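Local coordinates for protein phosphoglycerate dehydrogenase (Lactobacillus plantarum, PDB 3EVT) that probably catalyses the NAD-dependent oxidation of 3-phosphoglycerate to 3-phosphooxypyruvate, the step that leads into serine biosynthesis, at residues D39-M44 / K52-R57; W117-G122 / W126-T131; Y143-I148 / T169-D174; I226-A231 / T274-G279. One frame throughout, in Å; residues are numbered along the deposited sequence.

Contact 1: residues D39-M44 / K52-R57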
# COMPACT_ATOMS: atom_id res chain seq x y z
N ASP A 39 16.49 -11.24 -35.97
CA ASP A 39 17.30 -10.15 -35.43
C ASP A 39 16.43 -8.92 -35.09
O ASP A 39 16.92 -7.91 -34.62
CB ASP A 39 18.46 -9.81 -36.39
CG ASP A 39 19.51 -10.92 -36.46
OD1 ASP A 39 19.31 -11.96 -35.79
OD2 ASP A 39 20.54 -10.75 -37.17
N GLN A 40 15.13 -9.07 -35.33
CA GLN A 40 14.12 -8.08 -35.01
C GLN A 40 13.59 -8.16 -33.56
O GLN A 40 13.18 -7.16 -32.96
CB GLN A 40 12.93 -8.34 -35.91
CG GLN A 40 13.25 -8.24 -37.37
CD GLN A 40 13.70 -6.86 -37.64
OE1 GLN A 40 12.93 -6.01 -38.14
NE2 GLN A 40 14.94 -6.58 -37.24
N ILE A 41 13.55 -9.40 -33.05
CA ILE A 41 13.08 -9.73 -31.71
C ILE A 41 13.88 -9.06 -30.57
O ILE A 41 15.00 -9.44 -30.27
CB ILE A 41 13.05 -11.30 -31.57
CG1 ILE A 41 12.17 -11.87 -32.68
CG2 ILE A 41 12.62 -11.74 -30.17
CD1 ILE A 41 12.22 -13.39 -32.84
N GLU A 42 13.30 -8.07 -29.91
CA GLU A 42 14.04 -7.46 -28.79
C GLU A 42 13.57 -7.97 -27.42
O GLU A 42 14.28 -7.87 -26.43
CB GLU A 42 14.00 -5.94 -28.84
CG GLU A 42 14.62 -5.37 -30.10
CD GLU A 42 14.57 -3.83 -30.11
OE1 GLU A 42 14.76 -3.20 -29.06
OE2 GLU A 42 14.30 -3.26 -31.19
N VAL A 43 12.36 -8.50 -27.41
CA VAL A 43 11.77 -9.00 -26.19
C VAL A 43 11.11 -10.38 -26.43
O VAL A 43 10.59 -10.67 -27.51
CB VAL A 43 10.73 -8.03 -25.68
CG1 VAL A 43 10.05 -8.59 -24.43
CG2 VAL A 43 11.38 -6.65 -25.45
N MET A 44 11.16 -11.23 -25.42
CA MET A 44 10.51 -12.50 -25.49
C MET A 44 9.58 -12.62 -24.30
O MET A 44 9.99 -12.45 -23.13
CB MET A 44 11.58 -13.63 -25.55
CG MET A 44 11.06 -15.01 -26.06
SD MET A 44 12.39 -16.30 -26.10
CE MET A 44 13.69 -15.24 -26.68
N LYS A 52 17.62 -20.02 -27.80
CA LYS A 52 18.91 -20.56 -28.26
C LYS A 52 19.34 -20.12 -29.67
O LYS A 52 20.47 -19.64 -29.87
CB LYS A 52 18.86 -22.09 -28.22
N THR A 53 18.47 -20.33 -30.65
CA THR A 53 18.79 -19.95 -32.04
C THR A 53 19.24 -18.49 -32.08
O THR A 53 20.37 -18.18 -32.48
CB THR A 53 17.59 -20.09 -32.96
OG1 THR A 53 16.92 -21.33 -32.70
CG2 THR A 53 18.03 -20.03 -34.40
N ILE A 54 18.34 -17.60 -31.62
CA ILE A 54 18.56 -16.14 -31.62
C ILE A 54 19.89 -15.72 -30.97
O ILE A 54 20.68 -14.95 -31.57
CB ILE A 54 17.34 -15.44 -30.96
CG1 ILE A 54 16.12 -15.60 -31.87
CG2 ILE A 54 17.58 -13.97 -30.78
CD1 ILE A 54 14.81 -15.31 -31.18
N LEU A 55 20.16 -16.24 -29.78
CA LEU A 55 21.38 -15.89 -29.06
C LEU A 55 22.64 -16.34 -29.79
O LEU A 55 23.70 -15.76 -29.62
CB LEU A 55 21.39 -16.44 -27.63
CG LEU A 55 20.42 -15.85 -26.58
CD1 LEU A 55 20.64 -16.51 -25.23
CD2 LEU A 55 20.57 -14.33 -26.45
N ALA A 56 22.52 -17.38 -30.62
CA ALA A 56 23.65 -17.85 -31.45
C ALA A 56 24.15 -16.84 -32.51
O ALA A 56 25.33 -16.80 -32.84
CB ALA A 56 23.27 -19.22 -32.13
N ARG A 57 23.23 -16.03 -33.03
CA ARG A 57 23.51 -15.02 -34.03
C ARG A 57 24.20 -13.80 -33.43
O ARG A 57 23.60 -13.06 -32.63
CB ARG A 57 22.19 -14.61 -34.67
CG ARG A 57 21.30 -15.79 -34.97
CD ARG A 57 19.96 -15.37 -35.52
NE ARG A 57 20.08 -14.36 -36.56
CZ ARG A 57 19.93 -14.56 -37.87
NH1 ARG A 57 19.68 -15.77 -38.37
NH2 ARG A 57 20.05 -13.53 -38.69
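In the beta-alpha-beta unit of strand 41-45, helix 50-56 and strand 64-66, Asp39 and Arg57 join the two ends nearest the turn into strand 64-66. Asp39 precedes the first strand, and Arg57 follows the helix directly. Their salt bridge has two unequal bonds. Arg57 NE gives a short one to Asp39 OD1 at 2.6 Å, bent at the hydrogen to 135°. It arrives on the syn side of the oxygen, tilted out of the carboxylate plane. Arg57 NH2 reaches Asp39 OD2 at 3.2 Å, a straighter but weak bond. The two flat groups are turned 71° apart, so they do not lie in one plane. The Arg57 chain bends at chi3 (45°), which turns NE and NH2 to the carboxylate. Asp39 OD2 also bonds Thr59 OG1. A leucine in place of Arg57 would probably leave the Asp39 carboxylate without its charge partner, with the Thr59 hydroxyl still at OD2. The unit belongs to the five-stranded parallel sheet of the flavodoxin-like N-terminal domain. Deeper in, the helix packs on the sheet through two buried isoleucines whose side chains cross at about a right angle. There, Ile41 CD1 meets Ile54 CD1 at 3.6 Å.

Contact 2: residues W117-G122 / W126-T131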
# COMPACT_ATOMS: atom_id res chain seq x y z
N TRP A 117 -19.50 1.48 7.51
CA TRP A 117 -20.53 0.51 7.13
C TRP A 117 -21.54 0.24 8.24
O TRP A 117 -22.74 0.24 7.98
CB TRP A 117 -19.95 -0.81 6.59
CG TRP A 117 -21.05 -1.57 5.94
CD1 TRP A 117 -21.71 -2.65 6.46
CD2 TRP A 117 -21.73 -1.23 4.71
NE1 TRP A 117 -22.72 -3.02 5.60
CE2 TRP A 117 -22.76 -2.17 4.53
CE3 TRP A 117 -21.56 -0.22 3.74
CZ2 TRP A 117 -23.60 -2.16 3.41
CZ3 TRP A 117 -22.40 -0.20 2.63
CH2 TRP A 117 -23.41 -1.16 2.47
N LEU A 118 -21.08 0.07 9.47
CA LEU A 118 -22.00 -0.09 10.59
C LEU A 118 -22.89 1.15 10.73
O LEU A 118 -24.08 1.04 11.04
CB LEU A 118 -21.22 -0.32 11.87
CG LEU A 118 -20.31 -1.56 11.93
CD1 LEU A 118 -19.61 -1.55 13.31
CD2 LEU A 118 -21.10 -2.87 11.74
N ASN A 119 -22.31 2.33 10.48
CA ASN A 119 -23.05 3.57 10.46
C ASN A 119 -24.09 3.59 9.35
O ASN A 119 -25.26 3.97 9.58
CB ASN A 119 -22.13 4.78 10.34
CG ASN A 119 -22.92 6.11 10.26
OD1 ASN A 119 -23.68 6.44 11.19
ND2 ASN A 119 -22.79 6.84 9.14
N GLN A 120 -23.68 3.19 8.15
CA GLN A 120 -24.59 3.11 6.98
C GLN A 120 -25.76 2.09 7.17
O GLN A 120 -26.89 2.29 6.61
CB GLN A 120 -23.77 2.81 5.71
CG GLN A 120 -24.54 2.41 4.43
CD GLN A 120 -23.75 2.72 3.15
OE1 GLN A 120 -22.58 3.08 3.23
NE2 GLN A 120 -24.36 2.54 1.97
N ARG A 121 -25.49 1.00 7.90
CA ARG A 121 -26.55 0.05 8.21
C ARG A 121 -27.19 0.39 9.55
O ARG A 121 -27.94 -0.41 10.10
CB ARG A 121 -26.01 -1.38 8.21
CG ARG A 121 -25.84 -1.89 6.79
CD ARG A 121 -27.22 -2.08 6.14
NE ARG A 121 -27.13 -2.23 4.68
CZ ARG A 121 -27.18 -1.21 3.82
NH1 ARG A 121 -27.31 0.04 4.27
NH2 ARG A 121 -27.10 -1.44 2.51
N GLY A 122 -26.87 1.57 10.07
CA GLY A 122 -27.30 1.93 11.43
C GLY A 122 -27.94 3.29 11.43
O GLY A 122 -28.83 3.57 10.63
N TRP A 126 -23.61 11.68 10.24
CA TRP A 126 -22.57 12.26 9.43
C TRP A 126 -21.32 12.37 10.29
O TRP A 126 -20.64 13.36 10.28
CB TRP A 126 -22.94 13.60 8.82
CG TRP A 126 -22.13 13.91 7.56
CD1 TRP A 126 -21.21 14.91 7.39
CD2 TRP A 126 -22.15 13.17 6.32
NE1 TRP A 126 -20.67 14.83 6.13
CE2 TRP A 126 -21.23 13.78 5.46
CE3 TRP A 126 -22.85 12.04 5.87
CZ2 TRP A 126 -20.99 13.31 4.15
CZ3 TRP A 126 -22.62 11.58 4.59
CH2 TRP A 126 -21.71 12.22 3.74
N ALA A 127 -21.00 11.31 11.01
CA ALA A 127 -19.79 11.25 11.77
C ALA A 127 -19.69 9.82 12.26
O ALA A 127 -20.67 9.08 12.27
CB ALA A 127 -19.85 12.25 12.95
N LEU A 128 -18.50 9.41 12.65
CA LEU A 128 -18.30 8.04 13.16
C LEU A 128 -18.01 8.05 14.65
O LEU A 128 -17.43 8.99 15.19
CB LEU A 128 -17.16 7.35 12.39
CG LEU A 128 -17.42 7.29 10.88
CD1 LEU A 128 -16.36 6.47 10.17
CD2 LEU A 128 -18.85 6.70 10.62
N PRO A 129 -18.39 6.99 15.34
CA PRO A 129 -18.07 6.95 16.76
C PRO A 129 -16.59 6.66 17.00
O PRO A 129 -16.23 6.21 18.06
CB PRO A 129 -18.90 5.78 17.29
CG PRO A 129 -19.37 5.01 16.08
CD PRO A 129 -19.08 5.78 14.85
N MET A 130 -15.72 6.92 16.03
CA MET A 130 -14.38 6.44 16.18
C MET A 130 -13.46 7.50 15.63
O MET A 130 -13.90 8.37 14.89
CB MET A 130 -14.22 5.05 15.48
CG MET A 130 -14.63 4.95 13.99
SD MET A 130 -13.39 5.56 12.79
CE MET A 130 -12.23 4.16 13.00
N THR A 131 -12.19 7.44 16.01
CA THR A 131 -11.17 8.26 15.39
C THR A 131 -10.37 7.41 14.40
O THR A 131 -9.85 6.37 14.76
CB THR A 131 -10.18 8.73 16.46
OG1 THR A 131 -10.90 9.47 17.45
CG2 THR A 131 -9.04 9.60 15.86
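Asn119 and Leu128 make the apolar part of this small contact. Asn119 lies near the end of helix 113-120, and Leu128 in the irregular chain that folds back beside it. Leu128 CD2 rests 3.8 Å from Asn119 CB and 4.1 Å from Asn119 CG. The two side chains cross at about a right angle, so one methyl branch of the leucine presses on the root of the asparagine. Asn119 has CG anti to its backbone N (chi1 178°), which turns the amide toward the returning chain.

No hydrogen bond links the two segments. Asn119 OD1 accepts instead from the backbone N of Gln125, in the turn between them. The side chain thus ties down the connection while its CB carries the leucine. Asn119 OD1 lies 4.1 Å from Ala127 O; both are acceptors, so this is proximity only.

Backbone bonds finish the helix. Arg121 N meets Trp117 O at 2.9 Å, and Gly122 N meets Asn119 O at 2.9 Å. Arg121 is the first residue to leave helical angles. Trp117 CZ2, at the rim of the indole, lies 3.5 Å above the plane of the Arg121 guanidinium, offset toward its rim.

Helix 113-120 is followed by this excursion before strand 139-143, an inner strand of the seven-stranded parallel sheet, between 162-167 and 194-197. Its end packs against the second subunit. Gln120 bonds Val271 O and Ile273 N of the second subunit, both in its outermost strand 271-273, and Arg121 forms a salt bridge with Asp269 of the same subunit.

Contact 3: residues Y143-I148 / T169-D174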
# COMPACT_ATOMS: atom_id res chain seq x y z
N TYR A 143 4.48 -12.70 12.73
CA TYR A 143 5.00 -14.01 13.07
C TYR A 143 5.09 -14.85 11.81
O TYR A 143 4.05 -15.19 11.20
CB TYR A 143 4.04 -14.71 14.08
CG TYR A 143 4.08 -14.17 15.51
CD1 TYR A 143 4.67 -14.93 16.54
CD2 TYR A 143 3.49 -12.94 15.84
CE1 TYR A 143 4.68 -14.47 17.85
CE2 TYR A 143 3.51 -12.46 17.14
CZ TYR A 143 4.11 -13.24 18.14
OH TYR A 143 4.17 -12.79 19.45
N GLY A 144 6.32 -15.17 11.42
CA GLY A 144 6.54 -15.85 10.16
C GLY A 144 7.26 -14.92 9.21
O GLY A 144 6.66 -13.96 8.68
N THR A 145 8.54 -15.18 8.97
CA THR A 145 9.33 -14.32 8.10
C THR A 145 9.70 -15.07 6.79
O THR A 145 10.71 -14.75 6.13
CB THR A 145 10.57 -13.72 8.83
OG1 THR A 145 11.47 -14.78 9.22
CG2 THR A 145 10.15 -12.95 10.09
N GLY A 146 8.88 -16.06 6.44
CA GLY A 146 9.00 -16.72 5.12
C GLY A 146 8.59 -15.76 4.00
O GLY A 146 8.49 -14.54 4.20
N GLN A 147 8.34 -16.32 2.81
CA GLN A 147 8.06 -15.50 1.63
C GLN A 147 6.87 -14.57 1.86
O GLN A 147 6.91 -13.39 1.50
CB GLN A 147 7.74 -16.43 0.45
CG GLN A 147 7.74 -15.77 -0.94
CD GLN A 147 6.79 -16.49 -1.91
OE1 GLN A 147 6.36 -17.63 -1.66
NE2 GLN A 147 6.43 -15.83 -3.00
N ILE A 148 5.79 -15.11 2.42
CA ILE A 148 4.60 -14.30 2.74
C ILE A 148 4.90 -13.14 3.71
O ILE A 148 4.59 -11.97 3.40
CB ILE A 148 3.45 -15.18 3.27
CG1 ILE A 148 2.85 -16.01 2.11
CG2 ILE A 148 2.36 -14.33 3.95
CD1 ILE A 148 2.13 -17.23 2.62
N THR A 169 15.08 -18.21 15.36
CA THR A 169 16.31 -17.78 16.01
C THR A 169 16.57 -16.28 15.92
O THR A 169 17.65 -15.82 16.26
CB THR A 169 17.51 -18.59 15.45
OG1 THR A 169 17.75 -18.26 14.07
CG2 THR A 169 17.19 -20.08 15.54
N GLY A 170 15.58 -15.53 15.44
CA GLY A 170 15.69 -14.08 15.35
C GLY A 170 16.70 -13.68 14.31
O GLY A 170 17.29 -12.62 14.38
N HIS A 171 16.92 -14.56 13.34
CA HIS A 171 17.78 -14.21 12.22
C HIS A 171 17.14 -13.11 11.35
O HIS A 171 15.93 -12.82 11.45
CB HIS A 171 18.06 -15.45 11.38
CG HIS A 171 16.82 -16.15 10.89
ND1 HIS A 171 16.19 -17.14 11.61
CD2 HIS A 171 16.11 -16.01 9.74
CE1 HIS A 171 15.15 -17.60 10.92
NE2 HIS A 171 15.09 -16.93 9.78
N PRO A 172 17.94 -12.50 10.48
CA PRO A 172 17.45 -11.45 9.59
C PRO A 172 16.49 -11.96 8.50
O PRO A 172 16.52 -13.14 8.13
CB PRO A 172 18.74 -10.89 8.97
CG PRO A 172 19.89 -11.44 9.81
CD PRO A 172 19.38 -12.76 10.31
N ALA A 173 15.63 -11.07 8.00
CA ALA A 173 14.80 -11.41 6.84
C ALA A 173 14.54 -10.18 5.99
O ALA A 173 14.40 -9.07 6.50
CB ALA A 173 13.51 -12.04 7.28
N ASP A 174 14.45 -10.39 4.68
CA ASP A 174 14.29 -9.29 3.73
C ASP A 174 13.08 -8.42 4.05
O ASP A 174 12.00 -8.94 4.29
CB ASP A 174 14.11 -9.86 2.33
CG ASP A 174 15.42 -10.25 1.69
OD1 ASP A 174 16.45 -10.03 2.36
OD2 ASP A 174 15.43 -10.76 0.53
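Thr145 and Ala173 face each other across this surface contact, each with its CA-CB bond directed at the other segment. The CB atoms meet at 3.7 Å. Ala173 CB also lies 3.9 Å from Thr145 OG1, so the methyl sits against both the CB and the hydroxyl of the threonine. Their CA atoms are 6.3 Å apart, close enough for a short side chain such as alanine to fill the distance.

Thr145 OG1 stands between the backbone N and the carbonyl carbon (chi1 64°). There it bonds Asn167 ND2, a residue at the end of strand 162-167. The imidazole of His171 comes alongside obliquely. Its NE2 is 4.2 Å from Thr145 OG1, which is proximity without a hydrogen bond. The other ring nitrogen fixes the imidazole: His171 ND1 and Thr169 OG1 are hydrogen-bonded at 3.1 Å, with the hydroxyl in the ring plane. His171 therefore takes its orientation from its own loop.

Asn167 also bonds His171 O, so one amide joins the loop to Thr145. Gly146 is the N-cap of helix 147-158, and Thr145 lies between Gly144 and Gly146. This is consistent with the GxGxxG turn of a Rossmann fold, which runs between the first strand and the first helix and normally binds the dinucleotide. The loop after the second strand lies beside it, as is usual in such folds.

Contact 4: residues I226-A231 / T274-G279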
# COMPACT_ATOMS: atom_id res chain seq x y z
N ILE A 226 -3.87 -15.10 9.32
CA ILE A 226 -3.87 -15.66 7.99
C ILE A 226 -2.95 -16.87 8.05
O ILE A 226 -2.40 -17.30 7.06
CB ILE A 226 -3.35 -14.64 6.94
CG1 ILE A 226 -2.07 -13.96 7.46
CG2 ILE A 226 -4.41 -13.59 6.59
CD1 ILE A 226 -1.14 -13.53 6.37
N GLY A 227 -2.75 -17.42 9.25
CA GLY A 227 -1.93 -18.63 9.42
C GLY A 227 -2.92 -19.76 9.35
O GLY A 227 -3.51 -19.98 8.29
N ARG A 228 -3.13 -20.45 10.48
CA ARG A 228 -4.12 -21.53 10.60
C ARG A 228 -5.03 -21.27 11.76
O ARG A 228 -4.66 -20.61 12.74
CB ARG A 228 -3.44 -22.87 10.87
CG ARG A 228 -2.09 -22.98 10.27
CD ARG A 228 -2.13 -23.97 9.14
NE ARG A 228 -2.93 -23.44 8.07
CZ ARG A 228 -3.97 -24.07 7.52
NH1 ARG A 228 -4.34 -25.28 7.95
NH2 ARG A 228 -4.64 -23.47 6.54
N GLY A 229 -6.25 -21.77 11.68
CA GLY A 229 -7.24 -21.53 12.72
C GLY A 229 -6.76 -21.72 14.14
O GLY A 229 -6.82 -20.79 14.95
N PRO A 230 -6.28 -22.94 14.47
CA PRO A 230 -5.90 -23.31 15.86
C PRO A 230 -4.68 -22.56 16.44
O PRO A 230 -4.28 -22.88 17.54
CB PRO A 230 -5.56 -24.82 15.77
CG PRO A 230 -6.11 -25.28 14.38
CD PRO A 230 -6.08 -24.05 13.51
N ALA A 231 -4.09 -21.63 15.71
CA ALA A 231 -3.03 -20.81 16.28
C ALA A 231 -3.64 -19.90 17.34
O ALA A 231 -2.97 -19.47 18.24
CB ALA A 231 -2.34 -19.97 15.20
N THR A 274 -13.42 -13.67 7.28
CA THR A 274 -13.46 -13.91 5.86
C THR A 274 -13.22 -15.39 5.71
O THR A 274 -12.43 -15.95 6.43
CB THR A 274 -12.39 -13.09 5.05
OG1 THR A 274 -11.08 -13.39 5.56
CG2 THR A 274 -12.66 -11.59 5.20
N PRO A 275 -13.93 -16.02 4.76
CA PRO A 275 -13.89 -17.48 4.66
C PRO A 275 -12.69 -18.04 3.95
O PRO A 275 -12.86 -18.59 2.87
CB PRO A 275 -15.16 -17.82 3.88
CG PRO A 275 -15.42 -16.65 3.03
CD PRO A 275 -14.82 -15.41 3.74
N HIS A 276 -11.50 -17.94 4.54
CA HIS A 276 -10.25 -18.47 3.98
C HIS A 276 -10.00 -18.05 2.52
O HIS A 276 -9.55 -18.87 1.69
CB HIS A 276 -10.19 -20.01 4.07
CG HIS A 276 -8.81 -20.56 4.25
ND1 HIS A 276 -8.53 -21.62 5.09
CD2 HIS A 276 -7.62 -20.19 3.70
CE1 HIS A 276 -7.23 -21.88 5.06
NE2 HIS A 276 -6.65 -21.03 4.22
N ILE A 277 -10.29 -16.80 2.21
CA ILE A 277 -10.10 -16.34 0.84
C ILE A 277 -8.75 -15.72 0.54
O ILE A 277 -8.43 -15.50 -0.64
CB ILE A 277 -11.13 -15.31 0.43
CG1 ILE A 277 -11.27 -14.26 1.54
CG2 ILE A 277 -12.47 -15.99 0.11
CD1 ILE A 277 -12.20 -13.15 1.17
N SER A 278 -7.96 -15.40 1.55
CA SER A 278 -6.86 -14.43 1.34
C SER A 278 -5.87 -14.87 0.27
O SER A 278 -5.29 -14.03 -0.41
CB SER A 278 -6.09 -14.11 2.63
OG SER A 278 -5.42 -15.26 3.12
N GLY A 279 -5.67 -16.17 0.15
CA GLY A 279 -4.66 -16.69 -0.76
C GLY A 279 -5.15 -17.10 -2.15
O GLY A 279 -4.33 -17.45 -3.03
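His276 meets Arg228 across the two loops, and the ring can be followed outward from its backbone. An inverse gamma turn centred on Pro275, with His276 N bonded to Thr274 O at 2.9 Å, sets up its position. His276 CB does not point straight at the other segment. With chi1 at -148°, the ring is carried over to the arginine. ND1 bonds Glu257 OE2, which limits rotation of the ring. CE1, next along the rim, lies 3.4 Å from Arg228 NH2. NE2 at the far edge is 3.9 Å from the same nitrogen. The two flat groups meet edge to edge with planes 47° apart, and neither stacks on the other. Trp126 of the second subunit packs on His276.

Arg228 starts away from this loop, and bends at chi2 and chi3 bring NH2 back to the ring. Further along, Ile226 CG2 touches Ser278 OG at 4.0 Å, and both side chains also touch helix 93-110.

The segments follow parallel strands 222-225 and 271-273 of the Rossmann sheet. A histidine paired with a glutamate, facing an arginine, is the active-site pattern of D-2-hydroxyacid dehydrogenases, and His276, Glu257 and Arg228 probably play those parts here.

The four contacts follow one another along the chain; none nests within or crosses another. Contact 1 closes a seven-residue connection in the N-terminal sheet domain. Contact 2 closes a three-residue turn after helix 113-120, about 60 Å away between centres and on the opposite side of the chain's centre. Contact 3 spans 20 residues, through helix 147-158 and strand 162-167. Contact 4 spans 42 and joins loops after two strands of the same seven-stranded sheet. Contacts 3 and 4 come within about 4 Å at their nearest atoms without touching. Contacts 2 and 4 both meet the second subunit, so both lie at the dimer interface.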